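Local coordinates for interphotoreceptor retinoid-binding protein (Xenopus laevis, PDB 1J7X), which binds retinoids and probably carries them through the space between the photoreceptors and the pigment epithelium of the retina, at residues Ile14-Tyr19 against Glu23-Leu28; Tyr52-Leu57 against Pro61-Lys66; Lys124-Ile129 against Lys193-Pro198. All coordinates share one frame; numbering follows the deposited sequence.

Contact 1 of 3, residues Ile14-Tyr19 against Glu23-Leu28; sequences ILANNY and ERIPTL
The terminal methyl of I25 pushes in against the last turn of the helix that ends at N18. With CG1 beside its backbone N (chi1 -62°), I25 sends CD1 to within 4.1 Å of L15 CB and 3.3 Å of L15 O. That carbonyl already takes the backbone N-H of Y19, so the methyl packs beside an oxygen that has its donor. The other branch, CG2, lies 4.2 Å from A16 CB, and the isoleucine thus covers this corner of the helix with both arms. Y19 is the first residue to leave helical geometry. Its CG stands anti to the backbone N, which turns the ring back toward the second segment; I25 CD1 then meets the ring at its edge, 4.0 Å from Y19 CD2. L28 CD1 comes to Y19 CD2 obliquely, at 4.3 Å. Further out, the extended chain of R24 passes the ring, CD lying 4.0 Å from Y19 CE2, and its guanidinium plane is tilted 48° from the ring. R24 NH1 gives a weak, bent hydrogen bond to Y19 OH (3.2 Å, 129° at the hydrogen). The hydroxyl's stronger partner is the D60 carboxylate, while R24 also makes a cation-pi contact with F21. Two consecutive helices, 2-18 and 25-31, thus pack across the short loop between them, in the part assigned to the N-terminal domain of the S41-type unit of IRBP.

Contact 2 of 3, residues Tyr52-Leu57 against Pro61-Lys66; sequences YELQSL and PRLVLK
L54 points both of its methyls at the second segment, one to each of two leucines. CD1 comes within 3.5 Å of L65 CD1, a close methyl-to-methyl approach, and CD2 lies 4.0 Å from L63 CD2. In each pair the side chains cross at about a right angle, so the branches meet by their ends instead of lying alongside. L63 gets there with CG anti to its backbone N (chi1 172°). All three leucines are buried. They join the last turns of helix 43-58 to the chain that follows it, which after a short turn becomes strand 64-67 and pairs antiparallel with strand 254-265, V64 bonding to T257 and K66 to S255; the helix therefore packs on a strand at one side of an antiparallel sheet. Next comes Q55, whose chain bends at chi2 (-47°) and brings the amide over the start of the second segment. OE1 sits 3.3 Å from P61 N, which as a proline nitrogen has no hydrogen to offer, and 3.6 Å from P61 CA. NE2 is 3.0 Å from L63 O, but the angle is too poor for a hydrogen bond; its real acceptor is the backbone carbonyl of D60. Cutting Q55 back to an alanine removes the amide, which would probably leave the D60 carbonyl without this donor and open a gap beside P61.

Contact 3 of 3, residues Lys124-Ile129 against Lys193-Pro198; sequences KLAPFI and KVLGKP
L195 reaches across to A126 and P127 from a loop without regular structure. Its CB starts toward the helix but is still 4.4 Å from A126 CB. At CG, anti to the backbone N (chi1 -171°), the chain forks. CD1 stays back, 5.8 Å from A126 CB, whereas CD2 makes the contact: it lies 3.7 Å from A126 CB, 3.6 Å from P127 N and 4.0 Å from P127 CG, so one methyl fits where the alanine gives way to the proline ring. That ring interrupts the backbone bonding of helix 119-137, because P127 N carries no hydrogen, and the helix is kinked here; L125 O takes the N-H groups of both F128 and I129. The helix is the crossover of a beta-alpha-beta unit, linking the adjacent parallel strands 108-112 and 142-146 of the S41-family domain. Beside the methyl contact, a water donates to A126 O at 2.7 Å and to L195 O at 3.3 Å, bridging the two backbones. L195 O also bonds the Y164 hydroxyl. Further along the loop, K197 forms a salt bridge with E135, further along helix 119-137.

Contacts 1 and 2 are neighbours in space as well as in the chain, their centres about 13 Å apart, and they share one apolar interior. L28 CD2 of contact 1 touches two leucines of contact 2, 4.0 Å from L54 CD2 and 3.9 Å from L57 CD1, while L15 CD2 reaches L63 CD1 at 3.8 Å. D60 ties their polar margins together, bonding Y19 by its carboxylate and Q55 by its backbone carbonyl. Contact 3 belongs to the S41-family part, across the chain's centre: about 43 Å from each of the others between centres, and about 28 Å from contact 2 between nearest atoms. None of the three identifies a retinoid site.

Contact 1 of 3, residues Ile14-Tyr19 against Glu23-Leu28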
loop_
_atom_site.group_PDB
_atom_site.type_symbol
_atom_site.label_atom_id
_atom_site.label_comp_id
_atom_site.label_asym_id
_atom_site.label_seq_id
_atom_site.Cartn_x
_atom_site.Cartn_y
_atom_site.Cartn_z
ATOM N N ILE A 14 -12.166 -22.413 -2.234
ATOM C CA ILE A 14 -11.579 -21.211 -1.697
ATOM C C ILE A 14 -11.796 -20.061 -2.676
ATOM O O ILE A 14 -12.198 -19.007 -2.266
ATOM C CB ILE A 14 -10.054 -21.415 -1.502
ATOM C CG1 ILE A 14 -9.706 -22.539 -0.495
ATOM C CG2 ILE A 14 -9.435 -20.099 -1.143
ATOM C CD1 ILE A 14 -10.176 -22.313 0.802
ATOM N N LEU A 15 -11.467 -20.261 -3.949
ATOM C CA LEU A 15 -11.585 -19.251 -5.012
ATOM C C LEU A 15 -13.004 -18.741 -5.154
ATOM O O LEU A 15 -13.223 -17.585 -5.124
ATOM C CB LEU A 15 -11.112 -19.812 -6.321
ATOM C CG LEU A 15 -9.660 -20.175 -6.452
ATOM C CD1 LEU A 15 -9.411 -20.881 -7.743
ATOM C CD2 LEU A 15 -8.854 -18.898 -6.333
ATOM N N ALA A 16 -13.999 -19.651 -5.198
ATOM C CA ALA A 16 -15.387 -19.269 -5.392
ATOM C C ALA A 16 -15.866 -18.338 -4.302
ATOM O O ALA A 16 -16.581 -17.410 -4.512
ATOM C CB ALA A 16 -16.284 -20.544 -5.434
ATOM N N ASN A 17 -15.429 -18.586 -3.089
ATOM C CA ASN A 17 -15.905 -17.795 -1.977
ATOM C C ASN A 17 -15.042 -16.601 -1.570
ATOM O O ASN A 17 -15.551 -15.714 -0.944
ATOM C CB ASN A 17 -16.050 -18.662 -0.805
ATOM C CG ASN A 17 -17.078 -19.768 -1.058
ATOM O OD1 ASN A 17 -18.211 -19.473 -1.512
ATOM N ND2 ASN A 17 -16.704 -21.007 -0.765
ATOM N N ASN A 18 -13.800 -16.564 -2.017
ATOM C CA ASN A 18 -12.894 -15.461 -1.574
ATOM C C ASN A 18 -12.190 -14.592 -2.610
ATOM O O ASN A 18 -11.842 -13.454 -2.311
ATOM C CB ASN A 18 -11.886 -16.036 -0.622
ATOM C CG ASN A 18 -12.531 -16.861 0.500
ATOM O OD1 ASN A 18 -12.627 -18.099 0.437
ATOM N ND2 ASN A 18 -12.825 -16.220 1.558
ATOM N N TYR A 19 -11.943 -15.125 -3.796
ATOM C CA TYR A 19 -11.104 -14.420 -4.778
ATOM C C TYR A 19 -11.759 -13.104 -5.164
ATOM O O TYR A 19 -12.900 -13.092 -5.707
ATOM C CB TYR A 19 -10.890 -15.291 -6.011
ATOM C CG TYR A 19 -10.068 -14.681 -7.072
ATOM C CD1 TYR A 19 -8.909 -13.965 -6.742
ATOM C CD2 TYR A 19 -10.356 -14.830 -8.395
ATOM C CE1 TYR A 19 -8.099 -13.451 -7.683
ATOM C CE2 TYR A 19 -9.575 -14.177 -9.366
ATOM C CZ TYR A 19 -8.362 -13.558 -8.988
ATOM O OH TYR A 19 -7.591 -12.980 -9.960
ATOM N N GLU A 23 -15.892 -12.389 -11.005
ATOM C CA GLU A 23 -16.264 -12.519 -12.386
ATOM C C GLU A 23 -15.401 -13.477 -13.081
ATOM O O GLU A 23 -15.710 -13.884 -14.172
ATOM C CB GLU A 23 -16.285 -11.134 -13.071
ATOM C CG GLU A 23 -14.940 -10.443 -13.176
ATOM C CD GLU A 23 -14.693 -9.337 -12.145
ATOM O OE1 GLU A 23 -14.895 -9.603 -10.928
ATOM O OE2 GLU A 23 -14.292 -8.207 -12.615
ATOM N N ARG A 24 -14.270 -13.903 -12.457
ATOM C CA ARG A 24 -13.421 -14.862 -13.101
ATOM C C ARG A 24 -13.730 -16.301 -12.688
ATOM O O ARG A 24 -13.209 -17.220 -13.280
ATOM C CB ARG A 24 -11.910 -14.550 -12.808
ATOM C CG ARG A 24 -11.513 -13.190 -13.430
ATOM C CD ARG A 24 -10.206 -12.719 -13.084
ATOM N NE ARG A 24 -9.857 -11.447 -13.705
ATOM C CZ ARG A 24 -8.676 -10.846 -13.500
ATOM N NH1 ARG A 24 -7.778 -11.416 -12.697
ATOM N NH2 ARG A 24 -8.388 -9.719 -14.094
ATOM N N ILE A 25 -14.587 -16.482 -11.674
ATOM C CA ILE A 25 -14.802 -17.775 -11.103
ATOM C C ILE A 25 -15.424 -18.761 -12.120
ATOM O O ILE A 25 -14.976 -19.902 -12.196
ATOM C CB ILE A 25 -15.646 -17.682 -9.879
ATOM C CG1 ILE A 25 -14.943 -16.844 -8.788
ATOM C CG2 ILE A 25 -15.990 -19.032 -9.344
ATOM C CD1 ILE A 25 -13.563 -17.301 -8.391
ATOM N N PRO A 26 -16.455 -18.330 -12.859
ATOM C CA PRO A 26 -17.063 -19.281 -13.826
ATOM C C PRO A 26 -16.059 -19.943 -14.718
ATOM O O PRO A 26 -15.983 -21.171 -14.782
ATOM C CB PRO A 26 -18.045 -18.406 -14.554
ATOM C CG PRO A 26 -18.457 -17.416 -13.593
ATOM C CD PRO A 26 -17.154 -17.002 -12.875
ATOM N N THR A 27 -15.225 -19.136 -15.373
ATOM C CA THR A 27 -14.175 -19.621 -16.246
ATOM C C THR A 27 -13.094 -20.495 -15.586
ATOM O O THR A 27 -12.628 -21.524 -16.156
ATOM C CB THR A 27 -13.582 -18.420 -16.953
ATOM O OG1 THR A 27 -14.606 -17.923 -17.791
ATOM C CG2 THR A 27 -12.480 -18.825 -17.913
ATOM N N LEU A 28 -12.751 -20.145 -14.346
ATOM C CA LEU A 28 -11.769 -20.892 -13.599
ATOM C C LEU A 28 -12.350 -22.264 -13.245
ATOM O O LEU A 28 -11.641 -23.286 -13.227
ATOM C CB LEU A 28 -11.453 -20.155 -12.322
ATOM C CG LEU A 28 -10.485 -19.051 -12.524
ATOM C CD1 LEU A 28 -10.471 -18.126 -11.225
ATOM C CD2 LEU A 28 -9.111 -19.603 -12.740
#

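Contact 2 of 3, residues Tyr52-Leu57 against Pro61-Lys66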
loop_
_atom_site.group_PDB
_atom_site.type_symbol
_atom_site.label_atom_id
_atom_site.label_comp_id
_atom_site.label_asym_id
_atom_site.label_seq_id
_atom_site.Cartn_x
_atom_site.Cartn_y
_atom_site.Cartn_z
ATOM N N TYR A 52 0.929 -21.875 -12.782
ATOM C CA TYR A 52 1.053 -21.477 -14.242
ATOM C C TYR A 52 -0.280 -21.327 -14.867
ATOM O O TYR A 52 -0.593 -20.364 -15.621
ATOM C CB TYR A 52 1.796 -22.562 -15.033
ATOM C CG TYR A 52 2.394 -22.010 -16.352
ATOM C CD1 TYR A 52 3.441 -21.056 -16.285
ATOM C CD2 TYR A 52 1.990 -22.435 -17.547
ATOM C CE1 TYR A 52 4.085 -20.529 -17.437
ATOM C CE2 TYR A 52 2.584 -21.921 -18.721
ATOM C CZ TYR A 52 3.617 -20.928 -18.660
ATOM O OH TYR A 52 4.366 -20.404 -19.810
ATOM N N GLU A 53 -1.178 -22.271 -14.543
ATOM C CA GLU A 53 -2.532 -22.190 -15.041
ATOM C C GLU A 53 -3.284 -21.014 -14.485
ATOM O O GLU A 53 -3.906 -20.256 -15.230
ATOM C CB GLU A 53 -3.273 -23.504 -14.784
ATOM C CG GLU A 53 -4.360 -23.744 -15.811
ATOM C CD GLU A 53 -3.800 -23.736 -17.245
ATOM O OE1 GLU A 53 -2.753 -24.385 -17.456
ATOM O OE2 GLU A 53 -4.423 -23.040 -18.106
ATOM N N LEU A 54 -3.191 -20.784 -13.156
ATOM C CA LEU A 54 -3.869 -19.635 -12.626
ATOM C C LEU A 54 -3.419 -18.305 -13.252
ATOM O O LEU A 54 -4.248 -17.448 -13.525
ATOM C CB LEU A 54 -3.742 -19.538 -11.095
ATOM C CG LEU A 54 -4.529 -20.688 -10.316
ATOM C CD1 LEU A 54 -4.088 -20.725 -8.909
ATOM C CD2 LEU A 54 -6.033 -20.445 -10.389
ATOM N N GLN A 55 -2.119 -18.138 -13.433
ATOM C CA GLN A 55 -1.611 -16.860 -13.983
ATOM C C GLN A 55 -2.017 -16.737 -15.456
ATOM O O GLN A 55 -2.350 -15.688 -15.927
ATOM C CB GLN A 55 -0.118 -16.798 -13.857
ATOM C CG GLN A 55 0.407 -16.643 -12.464
ATOM C CD GLN A 55 -0.371 -15.511 -11.681
ATOM O OE1 GLN A 55 -0.512 -14.355 -12.196
ATOM N NE2 GLN A 55 -1.011 -15.890 -10.555
ATOM N N SER A 56 -2.132 -17.864 -16.165
ATOM C CA SER A 56 -2.593 -17.769 -17.549
ATOM C C SER A 56 -4.010 -17.335 -17.670
ATOM O O SER A 56 -4.422 -16.564 -18.513
ATOM C CB SER A 56 -2.399 -19.108 -18.216
ATOM O OG SER A 56 -1.041 -19.405 -18.314
ATOM N N LEU A 57 -4.795 -17.766 -16.731
ATOM C CA LEU A 57 -6.162 -17.470 -16.705
ATOM C C LEU A 57 -6.532 -16.232 -15.987
ATOM O O LEU A 57 -7.610 -15.691 -16.308
ATOM C CB LEU A 57 -6.864 -18.611 -15.994
ATOM C CG LEU A 57 -6.717 -19.956 -16.702
ATOM C CD1 LEU A 57 -7.479 -21.016 -15.940
ATOM C CD2 LEU A 57 -7.356 -19.776 -18.162
ATOM N N PRO A 61 -0.914 -11.833 -10.164
ATOM C CA PRO A 61 0.177 -12.335 -9.335
ATOM C C PRO A 61 -0.077 -12.488 -7.802
ATOM O O PRO A 61 0.699 -13.159 -7.124
ATOM C CB PRO A 61 1.343 -11.290 -9.564
ATOM C CG PRO A 61 1.001 -10.584 -10.773
ATOM C CD PRO A 61 -0.564 -10.592 -10.875
ATOM N N ARG A 62 -1.156 -11.900 -7.313
ATOM C CA ARG A 62 -1.486 -11.951 -5.900
ATOM C C ARG A 62 -1.996 -13.349 -5.484
ATOM O O ARG A 62 -1.849 -13.752 -4.356
ATOM C CB ARG A 62 -2.530 -10.885 -5.575
ATOM C CG ARG A 62 -2.163 -9.439 -5.877
ATOM C CD ARG A 62 -3.301 -8.515 -5.679
ATOM N NE ARG A 62 -4.416 -8.884 -6.561
ATOM C CZ ARG A 62 -5.629 -8.464 -6.408
ATOM N NH1 ARG A 62 -5.901 -7.492 -5.547
ATOM N NH2 ARG A 62 -6.568 -8.974 -7.164
ATOM N N LEU A 63 -2.608 -14.074 -6.437
ATOM C CA LEU A 63 -3.168 -15.371 -6.241
ATOM C C LEU A 63 -2.060 -16.318 -6.512
ATOM O O LEU A 63 -1.645 -16.520 -7.668
ATOM C CB LEU A 63 -4.326 -15.578 -7.234
ATOM C CG LEU A 63 -4.941 -16.920 -7.343
ATOM C CD1 LEU A 63 -5.488 -17.251 -5.953
ATOM C CD2 LEU A 63 -6.039 -16.979 -8.437
ATOM N N VAL A 64 -1.579 -16.972 -5.470
ATOM C CA VAL A 64 -0.506 -17.902 -5.616
ATOM C C VAL A 64 -0.439 -19.038 -4.583
ATOM O O VAL A 64 -0.666 -18.828 -3.374
ATOM C CB VAL A 64 0.879 -17.156 -5.611
ATOM C CG1 VAL A 64 0.923 -16.220 -4.458
ATOM C CG2 VAL A 64 2.075 -18.106 -5.646
ATOM N N LEU A 65 -0.191 -20.212 -5.091
ATOM C CA LEU A 65 0.010 -21.377 -4.260
ATOM C C LEU A 65 1.442 -21.422 -3.854
ATOM O O LEU A 65 2.354 -21.285 -4.690
ATOM C CB LEU A 65 -0.318 -22.677 -4.961
ATOM C CG LEU A 65 -1.825 -23.016 -5.092
ATOM C CD1 LEU A 65 -2.521 -22.363 -6.221
ATOM C CD2 LEU A 65 -2.040 -24.590 -5.298
ATOM N N LYS A 66 1.650 -21.642 -2.571
ATOM C CA LYS A 66 3.021 -21.685 -2.111
ATOM C C LYS A 66 3.150 -22.751 -0.961
ATOM O O LYS A 66 2.146 -23.212 -0.375
ATOM C CB LYS A 66 3.418 -20.356 -1.498
ATOM C CG LYS A 66 3.476 -19.183 -2.470
ATOM C CD LYS A 66 3.981 -17.949 -1.721
ATOM C CE LYS A 66 4.097 -16.802 -2.626
ATOM N NZ LYS A 66 4.598 -15.616 -1.855
#

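Contact 3 of 3, residues Lys124-Ile129 against Lys193-Pro198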
loop_
_atom_site.group_PDB
_atom_site.type_symbol
_atom_site.label_atom_id
_atom_site.label_comp_id
_atom_site.label_asym_id
_atom_site.label_seq_id
_atom_site.Cartn_x
_atom_site.Cartn_y
_atom_site.Cartn_z
ATOM N N LYS A 124 -5.416 11.338 18.364
ATOM C CA LYS A 124 -4.779 11.884 19.605
ATOM C C LYS A 124 -3.466 12.669 19.377
ATOM O O LYS A 124 -3.203 13.671 20.074
ATOM C CB LYS A 124 -4.492 10.719 20.513
ATOM C CG LYS A 124 -5.807 10.014 21.003
ATOM C CD LYS A 124 -6.768 11.015 21.740
ATOM C CE LYS A 124 -8.145 10.412 22.205
ATOM N NZ LYS A 124 -9.188 10.056 21.006
ATOM N N LEU A 125 -2.721 12.343 18.331
ATOM C CA LEU A 125 -1.482 13.077 18.016
ATOM C C LEU A 125 -1.658 14.268 17.134
ATOM O O LEU A 125 -0.776 15.147 17.097
ATOM C CB LEU A 125 -0.464 12.168 17.375
ATOM C CG LEU A 125 -0.088 10.861 18.005
ATOM C CD1 LEU A 125 0.893 10.127 17.130
ATOM C CD2 LEU A 125 0.563 11.164 19.335
ATOM N N ALA A 126 -2.835 14.416 16.516
ATOM C CA ALA A 126 -3.042 15.507 15.518
ATOM C C ALA A 126 -2.674 16.902 15.979
ATOM O O ALA A 126 -2.011 17.573 15.234
ATOM C CB ALA A 126 -4.476 15.519 14.997
ATOM N N PRO A 127 -3.080 17.326 17.172
ATOM C CA PRO A 127 -2.774 18.675 17.643
ATOM C C PRO A 127 -1.263 18.955 17.692
ATOM O O PRO A 127 -0.847 20.015 17.456
ATOM C CB PRO A 127 -3.421 18.705 19.061
ATOM C CG PRO A 127 -4.512 17.751 18.927
ATOM C CD PRO A 127 -3.932 16.643 18.145
ATOM N N PHE A 128 -0.504 17.951 17.946
ATOM C CA PHE A 128 0.966 18.066 18.091
ATOM C C PHE A 128 1.609 17.985 16.723
ATOM O O PHE A 128 2.701 18.602 16.542
ATOM C CB PHE A 128 1.449 16.956 19.031
ATOM C CG PHE A 128 0.673 16.998 20.391
ATOM C CD1 PHE A 128 0.960 17.970 21.315
ATOM C CD2 PHE A 128 -0.340 16.150 20.633
ATOM C CE1 PHE A 128 0.245 18.053 22.576
ATOM C CE2 PHE A 128 -1.112 16.218 21.853
ATOM C CZ PHE A 128 -0.799 17.175 22.809
ATOM N N ILE A 129 0.986 17.214 15.812
ATOM C CA ILE A 129 1.510 17.097 14.463
ATOM C C ILE A 129 1.431 18.455 13.770
ATOM O O ILE A 129 2.298 18.863 12.909
ATOM C CB ILE A 129 0.789 16.017 13.644
ATOM C CG1 ILE A 129 1.061 14.746 14.315
ATOM C CG2 ILE A 129 1.377 16.044 12.227
ATOM C CD1 ILE A 129 0.244 13.620 13.676
ATOM N N LYS A 193 -12.056 18.492 5.912
ATOM C CA LYS A 193 -11.399 19.316 6.935
ATOM C C LYS A 193 -10.285 18.534 7.577
ATOM O O LYS A 193 -10.476 17.386 7.911
ATOM C CB LYS A 193 -12.420 19.741 7.972
ATOM C CG LYS A 193 -11.836 20.502 9.166
ATOM C CD LYS A 193 -11.362 21.850 8.767
ATOM C CE LYS A 193 -10.438 22.551 9.910
ATOM N NZ LYS A 193 -10.956 22.160 11.244
ATOM N N VAL A 194 -9.114 19.160 7.680
ATOM C CA VAL A 194 -8.025 18.559 8.422
ATOM C C VAL A 194 -7.645 19.480 9.619
ATOM O O VAL A 194 -8.003 20.689 9.610
ATOM C CB VAL A 194 -6.756 18.373 7.511
ATOM C CG1 VAL A 194 -7.177 17.356 6.328
ATOM C CG2 VAL A 194 -6.181 19.657 7.029
ATOM N N LEU A 195 -6.851 18.968 10.526
ATOM C CA LEU A 195 -6.424 19.787 11.654
ATOM C C LEU A 195 -5.032 20.340 11.234
ATOM O O LEU A 195 -4.065 19.574 11.031
ATOM C CB LEU A 195 -6.346 18.934 12.923
ATOM C CG LEU A 195 -6.121 19.750 14.176
ATOM C CD1 LEU A 195 -7.386 20.462 14.491
ATOM C CD2 LEU A 195 -5.659 19.027 15.325
ATOM N N GLY A 196 -4.921 21.636 11.302
ATOM C CA GLY A 196 -3.628 22.233 10.967
ATOM C C GLY A 196 -3.662 22.607 9.507
ATOM O O GLY A 196 -4.656 22.348 8.841
ATOM N N LYS A 197 -2.641 23.313 9.038
ATOM C CA LYS A 197 -2.643 23.876 7.685
ATOM C C LYS A 197 -2.331 22.829 6.644
ATOM O O LYS A 197 -1.338 22.120 6.722
ATOM C CB LYS A 197 -1.556 24.916 7.561
ATOM C CG LYS A 197 -1.846 26.207 8.368
ATOM C CD LYS A 197 -0.635 27.093 8.429
ATOM C CE LYS A 197 -0.910 28.327 9.229
ATOM N NZ LYS A 197 0.416 28.981 9.525
ATOM N N PRO A 198 -3.218 22.631 5.689
ATOM C CA PRO A 198 -2.899 21.693 4.613
ATOM C C PRO A 198 -1.739 22.270 3.813
ATOM O O PRO A 198 -1.499 23.496 3.778
ATOM C CB PRO A 198 -4.221 21.635 3.785
ATOM C CG PRO A 198 -4.961 22.702 4.153
ATOM C CD PRO A 198 -4.627 23.045 5.609
HETATM O O HOH W 1 -2.273 17.330 12.584
#